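Local coordinates for uncharacterized protein (Bacteroides ovatus, PDB 4IRT) that is of unknown function but, as a BNR-repeat protein with a beta-propeller fold, is thought to be a neuraminidase, at residues 18-23 and 363-368; 185-190 and 258-263; 96-101 and 111-116. All coordinates share one frame; numbering follows the deposited sequence. Where two conformers were deposited one is given.

Interaction 1 of 3, residues 18-23 and 363-368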
ATOM      1  N   VAL A  18       4.890   5.992  11.332  1.00  9.67           N
ATOM      2  CA  VAL A  18       5.590   6.183  10.069  1.00  9.00           C
ATOM      3  C   VAL A  18       6.140   4.892   9.447  1.00  8.96           C
ATOM      4  O   VAL A  18       6.128   4.720   8.205  1.00  8.77           O
ATOM      5  CB  VAL A  18       6.667   7.309  10.173  1.00  9.30           C
ATOM      6  CG1 VAL A  18       7.871   6.864  10.981  1.00 10.00           C
ATOM      7  CG2 VAL A  18       7.072   7.780   8.777  1.00  9.63           C
ATOM      8  N   ASN A  19       6.571   3.951  10.287  1.00  8.49           N
ATOM      9  CA  ASN A  19       7.101   2.692   9.762  1.00  8.22           C
ATOM     10  C   ASN A  19       6.025   1.697   9.387  1.00  8.22           C
ATOM     11  O   ASN A  19       6.334   0.701   8.738  1.00  8.18           O
ATOM     12  CB  ASN A  19       8.015   2.023  10.785  1.00  8.44           C
ATOM     13  CG  ASN A  19       9.396   2.633  10.855  1.00  9.32           C
ATOM     14  OD1 ASN A  19       9.909   3.223   9.900  1.00  9.15           O
ATOM     15  ND2 ASN A  19      10.029   2.454  11.993  1.00  9.52           N
ATOM     16  N   THR A  20       4.771   1.957   9.789  1.00  8.34           N
ATOM     17  CA  THR A  20       3.710   0.949   9.744  1.00  8.77           C
ATOM     18  C   THR A  20       2.384   1.516   9.154  1.00 10.49           C
ATOM     19  O   THR A  20       1.330   1.440   9.776  1.00 11.42           O
ATOM     20  CB  THR A  20       3.450   0.399  11.162  1.00  8.75           C
ATOM     21  OG1 THR A  20       3.080   1.489  12.042  1.00  9.53           O
ATOM     22  CG2 THR A  20       4.681  -0.300  11.720  1.00  8.46           C
ATOM     23  N   THR A  21       2.435   2.135   7.979  1.00 10.92           N
ATOM     24  CA  THR A  21       1.208   2.548   7.317  1.00 11.10           C
ATOM     25  C   THR A  21       0.890   1.560   6.199  1.00 10.14           C
ATOM     26  O   THR A  21       1.761   0.819   5.710  1.00  9.80           O
ATOM     27  CB  THR A  21       1.265   3.966   6.721  1.00 12.59           C
ATOM     28  OG1 THR A  21       1.936   3.924   5.450  1.00 12.41           O
ATOM     29  CG2 THR A  21       1.941   4.961   7.692  1.00 13.48           C
ATOM     30  N   VAL A  22      -0.383   1.531   5.819  1.00  9.76           N
ATOM     31  CA  VAL A  22      -0.883   0.603   4.812  1.00  9.01           C
ATOM     32  C   VAL A  22      -0.298   0.938   3.436  1.00  9.62           C
ATOM     33  O   VAL A  22      -0.250   0.066   2.565  1.00 10.82           O
ATOM     34  CB  VAL A  22      -2.441   0.627   4.789  1.00  8.64           C
ATOM     35  CG1 VAL A  22      -2.955   1.901   4.121  1.00  8.27           C
ATOM     36  CG2 VAL A  22      -3.003  -0.587   4.098  1.00  8.47           C
ATOM     37  N   PHE A  23       0.203   2.162   3.270  1.00  9.48           N
ATOM     38  CA  PHE A  23       0.616   2.659   1.972  1.00 11.37           C
ATOM     39  C   PHE A  23       2.146   2.652   1.768  1.00 10.62           C
ATOM     40  O   PHE A  23       2.654   3.262   0.846  1.00 12.07           O
ATOM     41  CB  PHE A  23       0.002   4.025   1.653  1.00 11.62           C
ATOM     42  CG  PHE A  23       0.236   5.078   2.692  1.00 12.21           C
ATOM     43  CD1 PHE A  23       1.387   5.839   2.691  1.00 13.23           C
ATOM     44  CD2 PHE A  23      -0.739   5.343   3.654  1.00 14.49           C
ATOM     45  CE1 PHE A  23       1.596   6.799   3.663  1.00 13.52           C
ATOM     46  CE2 PHE A  23      -0.541   6.313   4.619  1.00 14.60           C
ATOM     47  CZ  PHE A  23       0.629   7.039   4.627  1.00 17.06           C
ATOM     48  N   ASP A 363      -0.883  -1.680  18.469  1.00 10.21           N
ATOM     49  CA  ASP A 363      -1.527  -0.373  18.562  1.00 10.85           C
ATOM     50  C   ASP A 363      -1.853   0.292  17.206  1.00 11.01           C
ATOM     51  O   ASP A 363      -2.792  -0.129  16.538  1.00 12.02           O
ATOM     52  CB  ASP A 363      -0.721   0.540  19.490  1.00 11.47           C
ATOM     53  CG  ASP A 363      -1.452   1.829  19.842  1.00 14.18           C
ATOM     54  OD1 ASP A 363      -2.694   1.886  19.783  1.00 16.04           O
ATOM     55  OD2 ASP A 363      -0.794   2.791  20.204  1.00 14.92           O
ATOM     56  N   ALA A 364      -1.068   1.284  16.786  1.00 10.94           N
ATOM     57  CA  ALA A 364      -1.395   2.077  15.564  1.00 10.53           C
ATOM     58  C   ALA A 364      -0.937   1.442  14.256  1.00  9.93           C
ATOM     59  O   ALA A 364      -1.155   2.003  13.175  1.00  9.34           O
ATOM     60  CB  ALA A 364      -0.798   3.460  15.693  1.00 12.54           C
ATOM     61  N   TRP A 365      -0.277   0.303  14.353  1.00  9.66           N
ATOM     62  CA  TRP A 365       0.179  -0.457  13.190  1.00  9.29           C
ATOM     63  C   TRP A 365      -0.941  -0.670  12.154  1.00  9.10           C
ATOM     64  O   TRP A 365      -2.108  -0.915  12.516  1.00  8.27           O
ATOM     65  CB  TRP A 365       0.687  -1.823  13.657  1.00  9.59           C
ATOM     66  CG  TRP A 365       1.044  -2.837  12.594  1.00  8.82           C
ATOM     67  CD1 TRP A 365       2.271  -3.026  12.069  1.00  8.66           C
ATOM     68  CD2 TRP A 365       0.205  -3.847  12.015  1.00  9.00           C
ATOM     69  NE1 TRP A 365       2.258  -4.040  11.175  1.00  9.92           N
ATOM     70  CE2 TRP A 365       1.002  -4.573  11.119  1.00  8.61           C
ATOM     71  CE3 TRP A 365      -1.149  -4.180  12.127  1.00  8.72           C
ATOM     72  CZ2 TRP A 365       0.512  -5.631  10.370  1.00  8.83           C
ATOM     73  CZ3 TRP A 365      -1.638  -5.232  11.365  1.00  8.44           C
ATOM     74  CH2 TRP A 365      -0.800  -5.956  10.520  1.00  8.37           C
ATOM     75  N   GLU A 366      -0.559  -0.500  10.888  1.00  9.12           N
ATOM     76  CA  GLU A 366      -1.295  -1.025   9.778  1.00  8.52           C
ATOM     77  C   GLU A 366      -0.430  -1.999   8.999  1.00  8.46           C
ATOM     78  O   GLU A 366       0.804  -1.886   8.978  1.00  8.80           O
ATOM     79  CB  GLU A 366      -1.784   0.085   8.857  1.00  8.68           C
ATOM     80  CG  GLU A 366      -2.593   1.194   9.507  1.00  9.51           C
ATOM     81  CD  GLU A 366      -3.083   2.199   8.482  1.00  9.83           C
ATOM     82  OE1 GLU A 366      -2.241   2.832   7.798  1.00  9.58           O
ATOM     83  OE2 GLU A 366      -4.308   2.389   8.386  1.00 10.02           O
ATOM     84  N   PRO A 367      -1.058  -2.954   8.304  1.00  8.64           N
ATOM     85  CA  PRO A 367      -0.268  -3.927   7.550  1.00  8.55           C
ATOM     86  C   PRO A 367       0.386  -3.436   6.279  1.00  9.17           C
ATOM     87  O   PRO A 367      -0.175  -2.600   5.550  1.00  8.54           O
ATOM     88  CB  PRO A 367      -1.285  -5.005   7.160  1.00  8.56           C
ATOM     89  CG  PRO A 367      -2.620  -4.293   7.226  1.00  8.56           C
ATOM     90  CD  PRO A 367      -2.505  -3.240   8.270  1.00  8.37           C
ATOM     91  N   SER A 368       1.617  -3.925   6.072  1.00  9.21           N
ATOM     92  CA  SER A 368       2.252  -3.945   4.757  0.67  8.94           C
ATOM     93  C   SER A 368       2.913  -5.332   4.640  1.00  9.93           C
ATOM     94  O   SER A 368       3.265  -5.966   5.663  1.00  9.63           O
ATOM     95  CB  SER A 368       3.262  -2.793   4.563  0.67  8.28           C
ATOM     96  OG  SER A 368       4.217  -2.738   5.609  0.67  7.71           O
TER
HETATM   97  O   HOH W   1       2.944  -1.115   7.285  1.00 13.36           O
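Glu366 sets its CG beside its own backbone N (chi1 -54°) and then runs on extended, a pair of torsions that carries the carboxylate across to Val22. There OE1 of Glu366 accepts the backbone N-H of Val22 at 3.0 Å, fairly straight (153°) but from above the carboxylate plane. A glutamate suits this buried place because its two oxygens can serve different partners: OE2 forms a salt bridge with Arg316. The two chains are also tied backbone to backbone, Glu366 N donating to Thr20 O at 2.9 Å. Thr20, whose OG1 stands between the backbone N and the carbonyl carbon (chi1 58°), thereby turns its methyl toward the indole: CG2 of Thr20 meets CD1 of Trp365 at 3.7 Å, the two side chains crossing at about a right angle. Its hydroxyl bonds Thr387, while the indole NE1 is held by Phe383 O. The CA-H of Val22 points almost straight at Pro367 O (3.4 Å between Val22 CA and that oxygen). A water donates to Thr21 O and to Glu366 O, giving both carbonyls a partner and bridging the two loops, and accepts from Ser368 OG, which also bonds Ser27. Thr21 is suited to shaping its own loop: its OG1 accepts from Phe23 N at 3.3 Å in an ST turn and lies 3.2 Å above the plane of the Phe23 ring. None of this is regular structure; two loops of a beta-propeller chain, one from near its start and one from its last part, are joined close to the middle of the molecule. Strand 381-385 packs against Thr20 and Ser368, Arg318 of strand 318-322 lies against Pro367, and strand 34-40 touches the start of 18-23 through Tyr39 and Tyr40, while 363-368 leads into helix 371-377.

Interaction 2 of 3, residues 185-190 and 258-263; sequences VDEKGT and ADAGGN
Ala260, Asp186 and Lys188 lose the most surface where these two tight turns meet. The lysine lies across the other turn: its chain, bent at chi3 (-104°), brings CE of Lys188 to 3.5 Å from Ala260 O, and its NZ donates to Gly261 O at 3.1 Å. That ammonium approaches from above the carbonyl plane; a long lysine can span the gap to the other turn. Asp186 faces the partner turn with two different atoms. Its CB packs on the methyl of Ala258, 3.7 Å from Ala258 CB, and its OD2, bonded to His192, comes within 3.3 Å of Gly262 CA; glycine, with no side chain, lets the carboxylate come this close, and its positive phi suits the turn. Each segment is a beta-hairpin loop, a type I turn followed by a G1 beta bulge, the glycine taking the positive phi, and joins the first two strands of its sheet; the two sheets are successive blades of the propeller. Asp186 stiffens its own loop: OD1 of Asp186 takes the N-H of Lys188 in an Asx turn and, from the opposite face of the carboxylate, that of Thr190, both at 2.9 Å. Small Ala260 leaves room for Glu187, whose OE1 lies 3.7 Å from Ala260 CB while OE2 forms a salt bridge with Arg378. Beside them a water accepts from Glu187 N and lies 2.9 Å from Asp259 O.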
ATOM      1  N   VAL A 185       0.163  -4.640  -9.415  1.00 10.94           N
ATOM      2  CA  VAL A 185       0.517  -5.195 -10.719  1.00 11.90           C
ATOM      3  C   VAL A 185       0.395  -6.694 -10.591  1.00 12.03           C
ATOM      4  O   VAL A 185       1.069  -7.305  -9.743  1.00 12.16           O
ATOM      5  CB  VAL A 185       1.934  -4.787 -11.142  1.00 12.24           C
ATOM      6  CG1 VAL A 185       2.299  -5.437 -12.471  1.00 14.63           C
ATOM      7  CG2 VAL A 185       2.014  -3.268 -11.231  1.00 12.49           C
ATOM      8  N   ASP A 186      -0.495  -7.285 -11.382  1.00 12.49           N
ATOM      9  CA  ASP A 186      -0.812  -8.694 -11.197  1.00 12.38           C
ATOM     10  C   ASP A 186       0.249  -9.602 -11.803  1.00 13.53           C
ATOM     11  O   ASP A 186       1.263  -9.144 -12.336  1.00 12.86           O
ATOM     12  CB  ASP A 186      -2.242  -9.042 -11.642  1.00 12.74           C
ATOM     13  CG  ASP A 186      -2.455  -8.967 -13.146  1.00 13.00           C
ATOM     14  OD1 ASP A 186      -1.476  -9.031 -13.924  1.00 15.59           O
ATOM     15  OD2 ASP A 186      -3.635  -8.879 -13.565  1.00 13.58           O
ATOM     16  N   GLU A 187       0.036 -10.897 -11.671  1.00 14.03           N
ATOM     17  CA  GLU A 187       1.040 -11.868 -12.119  1.00 15.81           C
ATOM     18  C   GLU A 187       1.166 -11.957 -13.641  1.00 16.67           C
ATOM     19  O   GLU A 187       2.070 -12.622 -14.150  1.00 20.96           O
ATOM     20  CB  GLU A 187       0.793 -13.224 -11.454  1.00 15.26           C
ATOM     21  CG  GLU A 187       1.083 -13.112  -9.974  1.00 14.74           C
ATOM     22  CD  GLU A 187       0.420 -14.163  -9.093  1.00 15.96           C
ATOM     23  OE1 GLU A 187       0.140 -15.262  -9.586  1.00 15.15           O
ATOM     24  OE2 GLU A 187       0.213 -13.893  -7.878  1.00 17.80           O
ATOM     25  N   LYS A 188       0.252 -11.302 -14.354  1.00 16.02           N
ATOM     26  CA  LYS A 188       0.318 -11.199 -15.823  1.00 17.38           C
ATOM     27  C   LYS A 188       0.883  -9.857 -16.299  1.00 16.78           C
ATOM     28  O   LYS A 188       1.004  -9.596 -17.524  1.00 17.16           O
ATOM     29  CB  LYS A 188      -1.063 -11.404 -16.412  1.00 20.41           C
ATOM     30  CG  LYS A 188      -1.591 -12.801 -16.171  1.00 25.52           C
ATOM     31  CD  LYS A 188      -2.721 -13.144 -17.099  1.00 34.56           C
ATOM     32  CE  LYS A 188      -4.060 -13.087 -16.405  1.00 43.65           C
ATOM     33  NZ  LYS A 188      -5.080 -13.755 -17.269  1.00 50.37           N
ATOM     34  N   GLY A 189       1.225  -9.000 -15.347  1.00 14.85           N
ATOM     35  CA  GLY A 189       1.835  -7.713 -15.644  1.00 14.06           C
ATOM     36  C   GLY A 189       0.813  -6.608 -15.876  1.00 13.47           C
ATOM     37  O   GLY A 189       1.180  -5.513 -16.267  1.00 12.84           O
ATOM     38  N   THR A 190      -0.462  -6.891 -15.624  1.00 13.10           N
ATOM     39  CA  THR A 190      -1.506  -5.864 -15.718  1.00 12.76           C
ATOM     40  C   THR A 190      -1.446  -4.924 -14.500  1.00 12.16           C
ATOM     41  O   THR A 190      -1.352  -5.367 -13.337  1.00 10.12           O
ATOM     42  CB  THR A 190      -2.898  -6.518 -15.828  1.00 14.23           C
ATOM     43  OG1 THR A 190      -2.930  -7.340 -17.002  1.00 14.13           O
ATOM     44  CG2 THR A 190      -4.024  -5.490 -15.893  1.00 17.12           C
ATOM     45  N   ALA A 258      -4.930  -8.791  -6.824  1.00 10.66           N
ATOM     46  CA  ALA A 258      -5.525  -9.508  -7.915  1.00 11.90           C
ATOM     47  C   ALA A 258      -5.160 -10.983  -7.794  1.00 13.59           C
ATOM     48  O   ALA A 258      -4.145 -11.347  -7.185  1.00 13.39           O
ATOM     49  CB  ALA A 258      -5.027  -8.965  -9.232  1.00 12.58           C
ATOM     50  N   ASP A 259      -6.006 -11.845  -8.358  1.00 14.25           N
ATOM     51  CA  ASP A 259      -5.650 -13.236  -8.449  1.00 14.33           C
ATOM     52  C   ASP A 259      -4.796 -13.469  -9.704  1.00 15.20           C
ATOM     53  O   ASP A 259      -4.535 -12.553 -10.501  1.00 14.80           O
ATOM     54  CB  ASP A 259      -6.905 -14.145  -8.372  1.00 14.70           C
ATOM     55  CG  ASP A 259      -7.891 -13.905  -9.512  1.00 15.93           C
ATOM     56  OD1 ASP A 259      -7.458 -13.427 -10.590  1.00 14.84           O
ATOM     57  OD2 ASP A 259      -9.101 -14.209  -9.315  1.00 18.43           O
ATOM     58  N   ALA A 260      -4.341 -14.713  -9.858  1.00 17.45           N
ATOM     59  CA  ALA A 260      -3.476 -15.100 -10.977  1.00 18.64           C
ATOM     60  C   ALA A 260      -4.140 -14.847 -12.335  1.00 19.15           C
ATOM     61  O   ALA A 260      -3.453 -14.524 -13.311  1.00 19.83           O
ATOM     62  CB  ALA A 260      -3.102 -16.573 -10.864  1.00 18.84           C
ATOM     63  N   GLY A 261      -5.458 -15.016 -12.380  1.00 17.55           N
ATOM     64  CA  GLY A 261      -6.270 -14.774 -13.575  1.00 17.61           C
ATOM     65  C   GLY A 261      -6.472 -13.307 -13.914  1.00 16.35           C
ATOM     66  O   GLY A 261      -6.982 -12.984 -14.969  1.00 15.99           O
ATOM     67  N   GLY A 262      -6.097 -12.403 -13.014  1.00 14.41           N
ATOM     68  CA  GLY A 262      -6.192 -10.977 -13.282  1.00 13.88           C
ATOM     69  C   GLY A 262      -7.480 -10.301 -12.813  1.00 13.75           C
ATOM     70  O   GLY A 262      -7.738  -9.165 -13.198  1.00 15.25           O
ATOM     71  N   ASN A 263      -8.283 -10.986 -12.007  1.00 13.78           N
ATOM     72  CA  ASN A 263      -9.462 -10.383 -11.361  1.00 14.63           C
ATOM     73  C   ASN A 263      -9.054  -9.523 -10.136  1.00 13.93           C
ATOM     74  O   ASN A 263      -8.257  -9.982  -9.312  1.00 14.08           O
ATOM     75  CB  ASN A 263     -10.443 -11.455 -10.921  1.00 15.47           C
ATOM     76  CG  ASN A 263     -11.079 -12.163 -12.106  1.00 21.62           C
ATOM     77  OD1 ASN A 263     -11.402 -11.549 -13.130  1.00 24.75           O
ATOM     78  ND2 ASN A 263     -11.200 -13.443 -11.989  1.00 23.28           N
TER
HETATM   79  O   HOH W   2      -1.932 -11.640  -9.778  1.00 13.71           O
HETATM   80  O   HOH W   3      -1.092 -11.719  -6.937  1.00 17.94           O

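Interaction 3 of 3, residues 96-101 and 111-116. With EDO (1,2-ethanediol), chain J; EDO (1,2-ethanediol), chain L.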
ATOM      1  N   PRO A  96      10.186  18.280  -2.036  1.00 13.83           N
ATOM      2  CA  PRO A  96      10.897  17.797  -3.217  1.00 13.40           C
ATOM      3  C   PRO A  96      11.202  16.308  -3.126  1.00 12.64           C
ATOM      4  O   PRO A  96      11.412  15.780  -2.031  1.00 12.68           O
ATOM      5  CB  PRO A  96      12.190  18.625  -3.200  1.00 14.68           C
ATOM      6  CG  PRO A  96      11.768  19.910  -2.566  1.00 15.35           C
ATOM      7  CD  PRO A  96      10.806  19.498  -1.478  1.00 14.84           C
ATOM      8  N   LEU A  97      11.204  15.637  -4.264  1.00 12.04           N
ATOM      9  CA  LEU A  97      11.430  14.198  -4.321  1.00 12.37           C
ATOM     10  C   LEU A  97      12.759  13.824  -3.689  1.00 11.92           C
ATOM     11  O   LEU A  97      13.788  14.428  -4.003  1.00 11.86           O
ATOM     12  CB  LEU A  97      11.404  13.738  -5.775  1.00 11.90           C
ATOM     13  CG  LEU A  97      11.727  12.278  -6.043  1.00 12.16           C
ATOM     14  CD1 LEU A  97      10.571  11.410  -5.594  1.00 11.77           C
ATOM     15  CD2 LEU A  97      11.984  12.093  -7.546  1.00 12.88           C
ATOM     16  N   ASN A  98      12.691  12.840  -2.805  1.00 10.94           N
ATOM     17  CA  ASN A  98      13.829  12.111  -2.233  1.00 10.90           C
ATOM     18  C   ASN A  98      13.822  10.699  -2.780  1.00 10.61           C
ATOM     19  O   ASN A  98      12.907   9.924  -2.465  1.00  9.90           O
ATOM     20  CB  ASN A  98      13.689  12.006  -0.720  1.00 10.65           C
ATOM     21  CG  ASN A  98      13.659  13.373  -0.043  1.00 11.72           C
ATOM     22  OD1 ASN A  98      14.509  14.235  -0.317  1.00 12.96           O
ATOM     23  ND2 ASN A  98      12.679  13.580   0.845  1.00 12.60           N
ATOM     24  N   TYR A  99      14.846  10.387  -3.581  1.00 10.61           N
ATOM     25  CA  TYR A  99      14.949   9.151  -4.340  1.00 10.79           C
ATOM     26  C   TYR A  99      16.423   8.751  -4.502  1.00 11.45           C
ATOM     27  O   TYR A  99      17.257   9.567  -4.951  1.00 12.63           O
ATOM     28  CB  TYR A  99      14.295   9.328  -5.720  1.00 11.28           C
ATOM     29  CG  TYR A  99      14.621   8.228  -6.683  1.00 11.64           C
ATOM     30  CD1 TYR A  99      14.336   6.897  -6.378  1.00 12.44           C
ATOM     31  CD2 TYR A  99      15.238   8.504  -7.898  1.00 13.33           C
ATOM     32  CE1 TYR A  99      14.639   5.877  -7.270  1.00 13.61           C
ATOM     33  CE2 TYR A  99      15.537   7.502  -8.795  1.00 14.27           C
ATOM     34  CZ  TYR A  99      15.254   6.188  -8.480  1.00 13.17           C
ATOM     35  OH  TYR A  99      15.550   5.193  -9.373  1.00 13.81           O
ATOM     36  N   CYS A 100      16.727   7.514  -4.127  1.00 12.21           N
ATOM     37  CA  CYS A 100      18.065   6.951  -4.211  1.00 13.19           C
ATOM     38  C   CYS A 100      17.996   5.550  -4.753  1.00 14.73           C
ATOM     39  O   CYS A 100      16.923   4.890  -4.714  1.00 14.27           O
ATOM     40  CB  CYS A 100      18.666   6.814  -2.830  1.00 14.72           C
ATOM     41  SG  CYS A 100      18.823   8.388  -2.026  1.00 18.83           S
ATOM     42  N   ARG A 101      19.167   5.055  -5.165  1.00 13.66           N
ATOM     43  CA  ARG A 101      19.296   3.681  -5.663  0.67 14.60           C
ATOM     44  C   ARG A 101      20.546   3.072  -5.079  1.00 13.22           C
ATOM     45  O   ARG A 101      21.504   3.781  -4.783  1.00 13.46           O
ATOM     46  CB  ARG A 101      19.451   3.638  -7.185  0.67 16.65           C
ATOM     47  CG  ARG A 101      18.177   3.750  -8.004  0.67 18.57           C
ATOM     48  CD  ARG A 101      18.442   3.390  -9.463  0.67 21.12           C
ATOM     49  NE  ARG A 101      19.436   4.249 -10.126  0.67 24.46           N
ATOM     50  CZ  ARG A 101      19.174   5.257 -10.968  0.67 24.38           C
ATOM     51  NH1 ARG A 101      17.934   5.609 -11.281  0.67 25.04           N
ATOM     52  NH2 ARG A 101      20.181   5.931 -11.505  0.67 25.70           N
ATOM     53  N   GLY A 111      23.524   5.667  -3.204  1.00 13.87           N
ATOM     54  CA  GLY A 111      24.156   6.888  -3.695  1.00 14.84           C
ATOM     55  C   GLY A 111      23.424   8.149  -3.248  1.00 14.96           C
ATOM     56  O   GLY A 111      22.600   8.133  -2.325  1.00 14.49           O
ATOM     57  N   ASP A 112      23.713   9.244  -3.941  1.00 15.28           N
ATOM     58  CA  ASP A 112      23.080  10.518  -3.665  1.00 15.69           C
ATOM     59  C   ASP A 112      21.615  10.500  -4.121  1.00 15.51           C
ATOM     60  O   ASP A 112      21.212   9.705  -4.985  1.00 14.93           O
ATOM     61  CB  ASP A 112      23.802  11.661  -4.395  1.00 16.92           C
ATOM     62  CG  ASP A 112      25.269  11.796  -4.017  1.00 18.10           C
ATOM     63  OD1 ASP A 112      25.728  11.272  -2.995  1.00 18.53           O
ATOM     64  OD2 ASP A 112      25.969  12.483  -4.761  1.00 20.37           O
ATOM     65  N   LYS A 113      20.839  11.411  -3.539  1.00 15.69           N
ATOM     66  CA  LYS A 113      19.483  11.708  -4.016  1.00 14.79           C
ATOM     67  C   LYS A 113      19.543  12.153  -5.477  1.00 15.07           C
ATOM     68  O   LYS A 113      20.448  12.911  -5.859  1.00 14.14           O
ATOM     69  CB  LYS A 113      18.841  12.784  -3.130  1.00 15.87           C
ATOM     70  CG  LYS A 113      18.502  12.310  -1.719  1.00 15.96           C
ATOM     71  CD  LYS A 113      17.884  13.391  -0.863  1.00 15.84           C
ATOM     72  CE  LYS A 113      17.536  12.843   0.527  1.00 17.27           C
ATOM     73  NZ  LYS A 113      17.016  13.900   1.462  1.00 19.37           N
HETATM   74  N   MSE A 114      18.610  11.644  -6.287  1.00 15.24           N
HETATM   75  CA  MSE A 114      18.539  11.887  -7.717  1.00 16.13           C
HETATM   76  C   MSE A 114      17.134  12.261  -8.147  1.00 14.93           C
HETATM   77  O   MSE A 114      16.162  11.887  -7.501  1.00 15.60           O
HETATM   78  CB  MSE A 114      18.837  10.613  -8.511  1.00 17.60           C
HETATM   79  CG  MSE A 114      20.236  10.113  -8.247  1.00 22.53           C
HETATM   80 SE   MSE A 114      20.474   8.399  -9.197  0.75 24.35          SE
HETATM   81  CE  MSE A 114      19.314   7.272  -8.152  1.00 19.00           C
ATOM     82  N   PRO A 115      17.013  12.998  -9.260  1.00 15.49           N
ATOM     83  CA  PRO A 115      15.721  13.183  -9.885  1.00 15.28           C
ATOM     84  C   PRO A 115      15.280  11.925 -10.608  1.00 14.87           C
ATOM     85  O   PRO A 115      16.087  11.001 -10.799  1.00 16.48           O
ATOM     86  CB  PRO A 115      15.970  14.318 -10.886  1.00 16.06           C
ATOM     87  CG  PRO A 115      17.406  14.184 -11.270  1.00 17.05           C
ATOM     88  CD  PRO A 115      18.106  13.606 -10.055  1.00 17.46           C
HETATM   89  N   MSE A 116      14.004  11.876 -10.986  1.00 13.51           N
HETATM   90  CA  MSE A 116      13.515  10.849 -11.879  1.00 14.22           C
HETATM   91  C   MSE A 116      13.464  11.464 -13.254  1.00 15.36           C
HETATM   92  O   MSE A 116      14.352  11.196 -14.082  1.00 17.50           O
HETATM   93  CB  MSE A 116      12.179  10.296 -11.385  1.00 12.80           C
HETATM   94  CG  MSE A 116      12.396   9.374 -10.169  1.00 11.85           C
HETATM   95 SE   MSE A 116      10.623   8.844  -9.505  0.75 10.48          SE
HETATM   96  CE  MSE A 116      11.272   7.461  -8.281  1.00 11.26           C
TER
HETATM   97  C1  EDO J 509      24.452   8.643  -7.028  1.00 32.82           C
HETATM   98  O1  EDO J 509      25.499   8.983  -6.107  1.00 20.54           O
HETATM   99  C2  EDO J 509      24.205   9.782  -7.990  1.00 40.32           C
HETATM  100  O2  EDO J 509      25.069   9.608  -9.105  1.00 44.86           O
HETATM  101  C1  EDO L 511      11.011  16.466   4.538  1.00 21.01           C
HETATM  102  O1  EDO L 511      11.701  17.398   5.418  1.00 25.16           O
HETATM  103  C2  EDO L 511      11.624  16.430   3.140  1.00 18.97           C
HETATM  104  O2  EDO L 511      12.809  15.607   3.090  1.00 19.62           O
HETATM  105  O   HOH W   4      15.898  12.842  -4.849  1.00 10.49           O
HETATM  106  O   HOH W   5      21.306   6.957  -5.444  1.00 17.01           O
HETATM  107  O   HOH W   6      17.194   8.576 -12.014  1.00 30.99           O
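The ring of Tyr99 is met by Met116 from above and by Met114 at its rim. Met116, a selenomethionine like Met114, runs extended beyond CG and crosses the tyrosine at about a right angle, laying its methyl on one face: CE of Met116 is 3.7 Å from the centroid of the Tyr99 ring, 15° off the normal, a CH-pi contact within a Met-aromatic pair. A long, unbranched, polarisable methionine chain suits such a place, since it can follow the flat ring. In the plane of the ring, Met114 O sits at the edge, 3.5 Å from Tyr99 CD2. Leu97 fills the flank, its CD2 3.8 Å from Met116 CG, and Phe139 of the next sheet packs against both. Strand 99-101 is the outer strand of a three-stranded propeller blade, and 111-116 passes its outer edge, the two directions 128° apart, on the way to the following blade, bonding through Met114 N to Tyr99 O (2.8 Å) and through Gly111 N to Arg101 O (3.2 Å). The tyrosine hydroxyl is held by His87 and Trp163. Met114, bent at chi3 (-70°), turns its CE over the guanidinium of Arg101, 3.5 Å above the plane, although the arginine was deposited in two conformers, so this contact is less certain. At the other end Lys113 and Asn98 lie side by side, pointing the same way; NZ of Lys113 donates to Asn98 OD1 at 3.1 Å from above the amide plane, while Asn98 ND2 bonds Phe90 O and a 1,2-ethanediol probably left from crystallisation.

How the interactions relate
Along the chain, interaction 1 encloses the other two: one of its segments lies near the start of the chain and one in its last part, and within that long loop interaction 3 closes before interaction 2 opens. Their centres are about 24 to 30 Å apart, nearest atoms about 11 to 14 Å. Interactions 2 and 3 fall within the BNR-repeat range, their centres about 16 and 21 Å from that of the chain. Interaction 3 finishes the outer edge of the blade made by strands 76-80, 86-90 and 99-101, whereas interaction 2 joins hairpins of two neighbouring blades. Interaction 1, nearest the centre, links the loops before strand 28-31 and after strand 353-356, consistent with closure of the propeller ring.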